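Local coordinates for protein reducing end xylose-releasing exo-oligoxylanase (Paenibacillus barengoltzii G22, PDB 5YXT) that probably hydrolyses xylo-oligosaccharides, releasing xylose from their reducing end, as a family 8 glycoside hydrolase of xylan degradation, at residues E33-L38 with L361-L366; R46-S51 with D88-W93. One frame throughout, in Å; residues are numbered along the deposited sequence.

Overall arrangement
Contacts 1 and 2 illustrate how one run of chain can be fastened at two successive places. Helix 24-40 packs against the late helix 355-369 in contact 1, and the chain then turns into strand 48-51, which lies on helix 84-98 in contact 2. The two centres are about 16 Å apart, yet the first segments meet directly: L38 O is 3.0 Å from I47 N, probably a hydrogen bond. Helix 68-80 links them further, since M77 touches L38, L363 and I47 while M71 meets I90 and W93. Contact 2 is nested within the long loop that contact 1 closes; contact 1 joins two helices and contact 2 a sheet-edge strand to a helix.

Contact 1 of 2, residues E33-L38 with L361-L366; sequences ETWEQL and LYLFAL
In the (α/α)6 barrel characteristic of glycoside hydrolase family 8, T34 and L363 meet where helix 24-40 packs against helix 355-369, late in the sequence. The two segments run nearly antiparallel, their N-to-C directions 157° apart and their axes 10.8 Å from each other at closest approach. Such a spacing leaves room for side chains to interleave, and L363 does so by sending its two methyl branches to different neighbours. Its CG stands anti to the backbone N (chi1 -173°), which carries CD1 past T34 to lie 3.7 Å from T34 CG2. Along the same side chain, L38 passes in the opposite sense, its CD2 resting 3.9 Å from L363 CB.

T34 is a polar residue used largely as an apolar one. Its hydroxyl turns back to hydrogen-bond R30 O one turn earlier in its own helix, so the buried OG1 is satisfied without help from the partner helix. Outward, the tips of T34 and L366 face each other, with OG1 3.3 Å from L366 CD2, a snug meeting of oxygen and methyl. The same OG1 also sits near the ring plane of Y362, at the edge and 4.1 Å from CE1. With an alanine here the hydroxyl and CG2 are gone, so L363 CD1 would probably face a small gap and R30 O would be left without that donor.

Y362 secures its own polar end outside the pair, giving its hydroxyl to T347 O. W35 is likewise committed elsewhere, through NE1 to E40 and by stacking with F39 and Y81; toward helix 355-369 it offers the six-membered part of its indole, whose CE3 lies 4.1 Å from L363 CD2, the second methyl of that leucine.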
ATOM      1  N   GLU C  33      13.851 -26.002 -15.307  1.00 21.41           N
ATOM      2  CA  GLU C  33      12.665 -26.566 -15.955  1.00 24.08           C
ATOM      3  C   GLU C  33      12.171 -25.657 -17.078  1.00 21.68           C
ATOM      4  O   GLU C  33      11.702 -26.136 -18.118  1.00 20.71           O
ATOM      5  CB  GLU C  33      11.547 -26.796 -14.935  1.00 26.12           C
ATOM      6  CG  GLU C  33      11.742 -28.003 -14.031  1.00 30.16           C
ATOM      7  CD  GLU C  33      10.803 -27.986 -12.830  1.00 38.36           C
ATOM      8  OE1 GLU C  33      10.179 -26.929 -12.580  1.00 36.05           O
ATOM      9  OE2 GLU C  33      10.685 -29.029 -12.140  1.00 43.60           O
ATOM     10  N   THR C  34      12.271 -24.339 -16.886  1.00 18.98           N
ATOM     11  CA  THR C  34      11.863 -23.404 -17.926  1.00 19.39           C
ATOM     12  C   THR C  34      12.774 -23.496 -19.140  1.00 18.66           C
ATOM     13  O   THR C  34      12.299 -23.532 -20.281  1.00 18.24           O
ATOM     14  CB  THR C  34      11.861 -21.981 -17.380  1.00 19.15           C
ATOM     15  OG1 THR C  34      10.958 -21.908 -16.276  1.00 21.05           O
ATOM     16  CG2 THR C  34      11.427 -21.002 -18.464  1.00 20.77           C
ATOM     17  N   TRP C  35      14.093 -23.496 -18.919  1.00 19.31           N
ATOM     18  CA  TRP C  35      15.018 -23.711 -20.027  1.00 17.78           C
ATOM     19  C   TRP C  35      14.635 -24.958 -20.820  1.00 16.73           C
ATOM     20  O   TRP C  35      14.507 -24.921 -22.050  1.00 16.64           O
ATOM     21  CB  TRP C  35      16.467 -23.818 -19.517  1.00 18.73           C
ATOM     22  CG  TRP C  35      17.398 -24.146 -20.633  1.00 20.35           C
ATOM     23  CD1 TRP C  35      17.846 -25.382 -20.985  1.00 23.49           C
ATOM     24  CD2 TRP C  35      17.945 -23.232 -21.594  1.00 21.04           C
ATOM     25  NE1 TRP C  35      18.650 -25.297 -22.097  1.00 23.41           N
ATOM     26  CE2 TRP C  35      18.730 -23.988 -22.490  1.00 21.60           C
ATOM     27  CE3 TRP C  35      17.855 -21.847 -21.778  1.00 20.43           C
ATOM     28  CZ2 TRP C  35      19.421 -23.406 -23.562  1.00 23.40           C
ATOM     29  CZ3 TRP C  35      18.550 -21.265 -22.840  1.00 19.77           C
ATOM     30  CH2 TRP C  35      19.319 -22.049 -23.720  1.00 19.84           C
ATOM     31  N   GLU C  36      14.415 -26.071 -20.129  1.00 19.75           N
ATOM     32  CA  GLU C  36      14.164 -27.319 -20.845  1.00 24.22           C
ATOM     33  C   GLU C  36      12.878 -27.250 -21.667  1.00 18.76           C
ATOM     34  O   GLU C  36      12.858 -27.681 -22.823  1.00 19.29           O
ATOM     35  CB  GLU C  36      14.156 -28.483 -19.861  1.00 23.34           C
ATOM     36  CG  GLU C  36      15.531 -28.643 -19.191  1.00 30.77           C
ATOM     37  CD  GLU C  36      15.665 -29.869 -18.310  1.00 37.31           C
ATOM     38  OE1 GLU C  36      15.756 -29.703 -17.070  1.00 43.63           O
ATOM     39  OE2 GLU C  36      15.726 -30.993 -18.852  1.00 46.48           O
ATOM     40  N   GLN C  37      11.813 -26.661 -21.108  1.00 19.76           N
ATOM     41  CA  GLN C  37      10.551 -26.548 -21.842  1.00 19.07           C
ATOM     42  C   GLN C  37      10.697 -25.700 -23.100  1.00 17.32           C
ATOM     43  O   GLN C  37      10.006 -25.936 -24.096  1.00 17.60           O
ATOM     44  CB  GLN C  37       9.465 -25.943 -20.944  1.00 21.04           C
ATOM     45  CG  GLN C  37       9.017 -26.820 -19.785  1.00 22.26           C
ATOM     46  CD  GLN C  37       7.733 -26.310 -19.139  1.00 28.04           C
ATOM     47  OE1 GLN C  37       7.764 -25.571 -18.155  1.00 30.18           O
ATOM     48  NE2 GLN C  37       6.599 -26.712 -19.690  1.00 34.47           N
ATOM     49  N   LEU C  38      11.569 -24.699 -23.071  1.00 15.68           N
ATOM     50  CA  LEU C  38      11.685 -23.757 -24.177  1.00 14.18           C
ATOM     51  C   LEU C  38      12.714 -24.182 -25.214  1.00 17.70           C
ATOM     52  O   LEU C  38      12.535 -23.902 -26.412  1.00 16.46           O
ATOM     53  CB  LEU C  38      12.053 -22.367 -23.636  1.00 14.90           C
ATOM     54  CG  LEU C  38      10.901 -21.459 -23.186  1.00 18.55           C
ATOM     55  CD1 LEU C  38       9.921 -22.179 -22.299  1.00 21.09           C
ATOM     56  CD2 LEU C  38      11.415 -20.186 -22.496  1.00 18.23           C
ATOM     57  N   LEU C 361       9.789 -13.364 -23.025  1.00 12.88           N
ATOM     58  CA  LEU C 361       9.741 -12.412 -21.924  1.00 15.48           C
ATOM     59  C   LEU C 361       9.747 -13.138 -20.586  1.00 14.73           C
ATOM     60  O   LEU C 361      10.352 -12.673 -19.612  1.00 14.08           O
ATOM     61  CB  LEU C 361       8.494 -11.533 -22.057  1.00 12.66           C
ATOM     62  CG  LEU C 361       8.609 -10.282 -22.937  1.00 17.32           C
ATOM     63  CD1 LEU C 361       9.367 -10.562 -24.198  1.00 20.38           C
ATOM     64  CD2 LEU C 361       7.224  -9.720 -23.249  1.00 14.66           C
ATOM     65  N   TYR C 362       9.085 -14.291 -20.533  1.00 14.38           N
ATOM     66  CA  TYR C 362       9.032 -15.086 -19.308  1.00 15.58           C
ATOM     67  C   TYR C 362      10.431 -15.528 -18.870  1.00 15.59           C
ATOM     68  O   TYR C 362      10.803 -15.398 -17.694  1.00 14.02           O
ATOM     69  CB  TYR C 362       8.117 -16.285 -19.556  1.00 15.49           C
ATOM     70  CG  TYR C 362       7.785 -17.137 -18.367  1.00 18.37           C
ATOM     71  CD1 TYR C 362       8.737 -17.976 -17.797  1.00 19.09           C
ATOM     72  CD2 TYR C 362       6.503 -17.152 -17.851  1.00 18.98           C
ATOM     73  CE1 TYR C 362       8.426 -18.772 -16.728  1.00 22.25           C
ATOM     74  CE2 TYR C 362       6.181 -17.960 -16.775  1.00 21.83           C
ATOM     75  CZ  TYR C 362       7.147 -18.761 -16.219  1.00 22.91           C
ATOM     76  OH  TYR C 362       6.829 -19.564 -15.150  1.00 22.49           O
ATOM     77  N   LEU C 363      11.225 -16.054 -19.806  1.00 15.66           N
ATOM     78  CA  LEU C 363      12.557 -16.516 -19.433  1.00 14.02           C
ATOM     79  C   LEU C 363      13.459 -15.349 -19.053  1.00 13.84           C
ATOM     80  O   LEU C 363      14.235 -15.453 -18.093  1.00 14.68           O
ATOM     81  CB  LEU C 363      13.188 -17.344 -20.552  1.00 15.13           C
ATOM     82  CG  LEU C 363      14.517 -18.009 -20.149  1.00 15.93           C
ATOM     83  CD1 LEU C 363      14.408 -18.780 -18.842  1.00 16.21           C
ATOM     84  CD2 LEU C 363      15.038 -18.950 -21.207  1.00 19.46           C
ATOM     85  N   PHE C 364      13.361 -14.230 -19.776  1.00 12.62           N
ATOM     86  CA  PHE C 364      14.137 -13.047 -19.411  1.00 15.16           C
ATOM     87  C   PHE C 364      13.845 -12.635 -17.974  1.00 14.87           C
ATOM     88  O   PHE C 364      14.764 -12.351 -17.198  1.00 15.32           O
ATOM     89  CB  PHE C 364      13.828 -11.884 -20.354  1.00 15.99           C
ATOM     90  CG  PHE C 364      14.624 -11.899 -21.634  1.00 19.72           C
ATOM     91  CD1 PHE C 364      15.918 -12.391 -21.665  1.00 17.38           C
ATOM     92  CD2 PHE C 364      14.075 -11.382 -22.807  1.00 21.37           C
ATOM     93  CE1 PHE C 364      16.649 -12.397 -22.838  1.00 17.64           C
ATOM     94  CE2 PHE C 364      14.805 -11.367 -23.992  1.00 19.58           C
ATOM     95  CZ  PHE C 364      16.092 -11.876 -24.013  1.00 20.38           C
ATOM     96  N   ALA C 365      12.557 -12.586 -17.609  1.00 13.47           N
ATOM     97  CA  ALA C 365      12.175 -12.201 -16.257  1.00 13.23           C
ATOM     98  C   ALA C 365      12.739 -13.170 -15.229  1.00 13.87           C
ATOM     99  O   ALA C 365      13.264 -12.754 -14.190  1.00 14.40           O
ATOM    100  CB  ALA C 365      10.648 -12.127 -16.140  1.00 11.95           C
ATOM    101  N   LEU C 366      12.636 -14.474 -15.503  1.00 15.62           N
ATOM    102  CA  LEU C 366      13.124 -15.472 -14.553  1.00 14.77           C
ATOM    103  C   LEU C 366      14.636 -15.384 -14.390  1.00 15.57           C
ATOM    104  O   LEU C 366      15.154 -15.504 -13.274  1.00 15.84           O
ATOM    105  CB  LEU C 366      12.714 -16.871 -15.015  1.00 16.54           C
ATOM    106  CG  LEU C 366      12.973 -18.051 -14.070  1.00 20.70           C
ATOM    107  CD1 LEU C 366      12.519 -17.713 -12.648  1.00 20.87           C
ATOM    108  CD2 LEU C 366      12.269 -19.317 -14.615  1.00 20.57           C
TER

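Contact 2 of 2, residues R46-S51 with D88-W93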
ATOM      1  N   ARG C  46       7.900 -25.233 -26.736  1.00 19.19           N
ATOM      2  CA  ARG C  46       9.208 -24.963 -27.319  1.00 19.86           C
ATOM      3  C   ARG C  46       9.184 -23.708 -28.192  1.00 20.20           C
ATOM      4  O   ARG C  46       8.221 -23.435 -28.917  1.00 20.93           O
ATOM      5  CB  ARG C  46       9.678 -26.175 -28.142  1.00 24.20           C
ATOM      6  CG  ARG C  46       9.188 -26.136 -29.572  1.00 27.73           C
ATOM      7  CD  ARG C  46       8.940 -27.493 -30.214  1.00 34.32           C
ATOM      8  NE  ARG C  46       7.867 -27.356 -31.202  1.00 40.91           N
ATOM      9  CZ  ARG C  46       7.274 -28.360 -31.843  1.00 40.71           C
ATOM     10  NH1 ARG C  46       6.305 -28.100 -32.710  1.00 41.76           N
ATOM     11  NH2 ARG C  46       7.645 -29.614 -31.622  1.00 42.91           N
ATOM     12  N   ILE C  47      10.257 -22.931 -28.106  1.00 16.50           N
ATOM     13  CA  ILE C  47      10.460 -21.803 -29.004  1.00 17.00           C
ATOM     14  C   ILE C  47      11.734 -21.931 -29.822  1.00 18.26           C
ATOM     15  O   ILE C  47      11.973 -21.094 -30.698  1.00 20.83           O
ATOM     16  CB  ILE C  47      10.451 -20.463 -28.238  1.00 19.64           C
ATOM     17  CG1 ILE C  47      11.540 -20.424 -27.158  1.00 18.91           C
ATOM     18  CG2 ILE C  47       9.072 -20.214 -27.619  1.00 19.32           C
ATOM     19  CD1 ILE C  47      11.613 -19.082 -26.434  1.00 19.69           C
ATOM     20  N   TYR C  48      12.551 -22.942 -29.576  1.00 18.99           N
ATOM     21  CA  TYR C  48      13.811 -23.139 -30.277  1.00 18.85           C
ATOM     22  C   TYR C  48      13.783 -24.485 -30.983  1.00 19.72           C
ATOM     23  O   TYR C  48      13.341 -25.486 -30.408  1.00 19.58           O
ATOM     24  CB  TYR C  48      14.990 -23.076 -29.300  1.00 18.32           C
ATOM     25  CG  TYR C  48      16.261 -23.683 -29.833  1.00 19.01           C
ATOM     26  CD1 TYR C  48      17.087 -22.963 -30.689  1.00 20.43           C
ATOM     27  CD2 TYR C  48      16.640 -24.977 -29.481  1.00 20.54           C
ATOM     28  CE1 TYR C  48      18.250 -23.515 -31.187  1.00 20.54           C
ATOM     29  CE2 TYR C  48      17.813 -25.538 -29.977  1.00 21.95           C
ATOM     30  CZ  TYR C  48      18.607 -24.799 -30.829  1.00 20.76           C
ATOM     31  OH  TYR C  48      19.775 -25.341 -31.324  1.00 23.92           O
ATOM     32  N   TYR C  49      14.268 -24.501 -32.226  1.00 20.14           N
ATOM     33  CA  TYR C  49      14.307 -25.699 -33.061  1.00 21.09           C
ATOM     34  C   TYR C  49      15.713 -25.863 -33.628  1.00 20.43           C
ATOM     35  O   TYR C  49      16.184 -24.976 -34.362  1.00 22.44           O
ATOM     36  CB  TYR C  49      13.300 -25.607 -34.209  1.00 22.44           C
ATOM     37  CG  TYR C  49      11.856 -25.497 -33.778  1.00 24.70           C
ATOM     38  CD1 TYR C  49      11.350 -24.307 -33.278  1.00 24.31           C
ATOM     39  CD2 TYR C  49      11.000 -26.583 -33.890  1.00 29.99           C
ATOM     40  CE1 TYR C  49      10.028 -24.200 -32.885  1.00 26.58           C
ATOM     41  CE2 TYR C  49       9.679 -26.488 -33.517  1.00 32.49           C
ATOM     42  CZ  TYR C  49       9.197 -25.298 -33.012  1.00 34.26           C
ATOM     43  OH  TYR C  49       7.880 -25.217 -32.624  1.00 37.09           O
ATOM     44  N   PRO C  50      16.407 -26.962 -33.351  1.00 24.49           N
ATOM     45  CA  PRO C  50      17.661 -27.238 -34.072  1.00 24.20           C
ATOM     46  C   PRO C  50      17.393 -27.608 -35.528  1.00 28.69           C
ATOM     47  O   PRO C  50      16.327 -28.119 -35.878  1.00 29.20           O
ATOM     48  CB  PRO C  50      18.269 -28.417 -33.300  1.00 26.17           C
ATOM     49  CG  PRO C  50      17.130 -29.043 -32.577  1.00 29.79           C
ATOM     50  CD  PRO C  50      16.148 -27.936 -32.276  1.00 24.89           C
ATOM     51  N   SER C  51      18.372 -27.329 -36.393  1.00 27.31           N
ATOM     52  CA  SER C  51      18.239 -27.648 -37.810  1.00 29.65           C
ATOM     53  C   SER C  51      19.600 -28.066 -38.345  1.00 36.51           C
ATOM     54  O   SER C  51      20.544 -27.271 -38.328  1.00 35.03           O
ATOM     55  CB  SER C  51      17.688 -26.462 -38.603  1.00 31.98           C
ATOM     56  OG  SER C  51      18.721 -25.765 -39.270  1.00 37.67           O
ATOM     57  N   ASP C  88      25.652 -20.888 -30.814  1.00 16.27           N
ATOM     58  CA  ASP C  88      26.307 -20.944 -32.116  1.00 18.44           C
ATOM     59  C   ASP C  88      25.355 -21.409 -33.210  1.00 19.97           C
ATOM     60  O   ASP C  88      25.428 -20.924 -34.346  1.00 19.37           O
ATOM     61  CB  ASP C  88      27.533 -21.855 -32.052  1.00 22.06           C
ATOM     62  CG  ASP C  88      28.721 -21.190 -31.375  1.00 25.97           C
ATOM     63  OD1 ASP C  88      28.648 -19.973 -31.096  1.00 24.52           O
ATOM     64  OD2 ASP C  88      29.741 -21.876 -31.128  1.00 22.78           O
ATOM     65  N   ARG C  89      24.440 -22.320 -32.887  1.00 20.12           N
ATOM     66  CA  ARG C  89      23.457 -22.756 -33.868  1.00 17.22           C
ATOM     67  C   ARG C  89      22.581 -21.595 -34.318  1.00 17.39           C
ATOM     68  O   ARG C  89      22.347 -21.407 -35.519  1.00 17.81           O
ATOM     69  CB  ARG C  89      22.615 -23.891 -33.279  1.00 18.76           C
ATOM     70  CG  ARG C  89      23.308 -25.263 -33.291  1.00 22.02           C
ATOM     71  CD  ARG C  89      22.532 -26.258 -32.442  1.00 25.14           C
ATOM     72  NE  ARG C  89      23.028 -27.632 -32.537  1.00 25.68           N
ATOM     73  CZ  ARG C  89      22.703 -28.489 -33.502  1.00 30.46           C
ATOM     74  NH1 ARG C  89      23.204 -29.724 -33.486  1.00 27.91           N
ATOM     75  NH2 ARG C  89      21.894 -28.115 -34.494  1.00 28.46           N
ATOM     76  N   ILE C  90      22.085 -20.798 -33.366  1.00 15.74           N
ATOM     77  CA  ILE C  90      21.245 -19.650 -33.715  1.00 16.37           C
ATOM     78  C   ILE C  90      22.041 -18.641 -34.534  1.00 15.77           C
ATOM     79  O   ILE C  90      21.598 -18.176 -35.593  1.00 17.38           O
ATOM     80  CB  ILE C  90      20.660 -19.001 -32.446  1.00 17.74           C
ATOM     81  CG1 ILE C  90      19.804 -20.008 -31.653  1.00 18.33           C
ATOM     82  CG2 ILE C  90      19.844 -17.760 -32.811  1.00 15.08           C
ATOM     83  CD1 ILE C  90      19.200 -19.431 -30.335  1.00 16.24           C
ATOM     84  N   TRP C  91      23.237 -18.303 -34.061  1.00 17.04           N
ATOM     85  CA  TRP C  91      24.059 -17.326 -34.760  1.00 16.83           C
ATOM     86  C   TRP C  91      24.416 -17.806 -36.161  1.00 15.99           C
ATOM     87  O   TRP C  91      24.468 -17.007 -37.096  1.00 19.64           O
ATOM     88  CB  TRP C  91      25.313 -17.027 -33.948  1.00 15.87           C
ATOM     89  CG  TRP C  91      26.226 -16.013 -34.588  1.00 17.83           C
ATOM     90  CD1 TRP C  91      27.555 -16.184 -34.886  1.00 18.84           C
ATOM     91  CD2 TRP C  91      25.891 -14.682 -35.015  1.00 17.10           C
ATOM     92  NE1 TRP C  91      28.060 -15.050 -35.467  1.00 16.95           N
ATOM     93  CE2 TRP C  91      27.065 -14.112 -35.562  1.00 17.44           C
ATOM     94  CE3 TRP C  91      24.715 -13.922 -34.999  1.00 17.49           C
ATOM     95  CZ2 TRP C  91      27.098 -12.815 -36.084  1.00 18.55           C
ATOM     96  CZ3 TRP C  91      24.747 -12.626 -35.516  1.00 18.76           C
ATOM     97  CH2 TRP C  91      25.936 -12.090 -36.058  1.00 20.10           C
ATOM     98  N   LYS C  92      24.618 -19.116 -36.336  1.00 20.68           N
ATOM     99  CA  LYS C  92      24.952 -19.642 -37.658  1.00 19.84           C
ATOM    100  C   LYS C  92      23.790 -19.480 -38.626  1.00 21.14           C
ATOM    101  O   LYS C  92      23.974 -19.024 -39.759  1.00 20.35           O
ATOM    102  CB  LYS C  92      25.365 -21.114 -37.561  1.00 21.20           C
ATOM    103  CG  LYS C  92      25.939 -21.695 -38.870  1.00 22.02           C
ATOM    104  CD  LYS C  92      26.789 -20.675 -39.621  1.00 26.25           C
ATOM    105  CE  LYS C  92      27.888 -21.331 -40.451  1.00 33.33           C
ATOM    106  NZ  LYS C  92      28.581 -20.336 -41.336  1.00 35.64           N
ATOM    107  N   TRP C  93      22.583 -19.864 -38.204  1.00 19.14           N
ATOM    108  CA  TRP C  93      21.400 -19.635 -39.029  1.00 21.12           C
ATOM    109  C   TRP C  93      21.272 -18.163 -39.394  1.00 22.95           C
ATOM    110  O   TRP C  93      20.940 -17.813 -40.538  1.00 20.20           O
ATOM    111  CB  TRP C  93      20.155 -20.105 -38.274  1.00 19.27           C
ATOM    112  CG  TRP C  93      18.964 -20.489 -39.111  1.00 20.61           C
ATOM    113  CD1 TRP C  93      18.582 -21.755 -39.454  1.00 23.85           C
ATOM    114  CD2 TRP C  93      17.976 -19.611 -39.665  1.00 22.80           C
ATOM    115  NE1 TRP C  93      17.428 -21.715 -40.205  1.00 20.95           N
ATOM    116  CE2 TRP C  93      17.036 -20.409 -40.340  1.00 24.75           C
ATOM    117  CE3 TRP C  93      17.806 -18.223 -39.672  1.00 21.51           C
ATOM    118  CZ2 TRP C  93      15.939 -19.865 -41.007  1.00 24.62           C
ATOM    119  CZ3 TRP C  93      16.717 -17.690 -40.324  1.00 24.33           C
ATOM    120  CH2 TRP C  93      15.793 -18.508 -40.984  1.00 22.92           C
TER
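Y48, the first residue of strand 48-51, crosses to both R89 and I90 of helix 84-98, which the strand meets at 73°. Its CG is anti to the backbone N (chi1 162°), which sends the ring toward the helix. The phenol oxygen ends against the aliphatic stem of the arginine: Y48 OH is 3.1 Å from R89 CD, which lies near the ring plane at its edge. The ring's CE1 packs 3.9 Å from I90 CG1.

P50 then meets the end of the arginine, its CB 3.8 Å from R89 NH2. The extended run from CG to NE brings the guanidinium this far, its plane standing 85° from that of the Y48 ring. S51 closes the strand beside W93, with OG 4.0 Å from CD1 at the edge of the indole; Y57 of the adjacent strand meets the same indole.

R89 NH2 hydrogen-bonds the backbone oxygens of G52, just after strand 48-51, and M55, at the start of strand 55-60. One side chain thus serves two ends: its methylenes pack with Y48, while its NH2, held by two carbonyl oxygens, ties the helix to the hairpin where the two strands join.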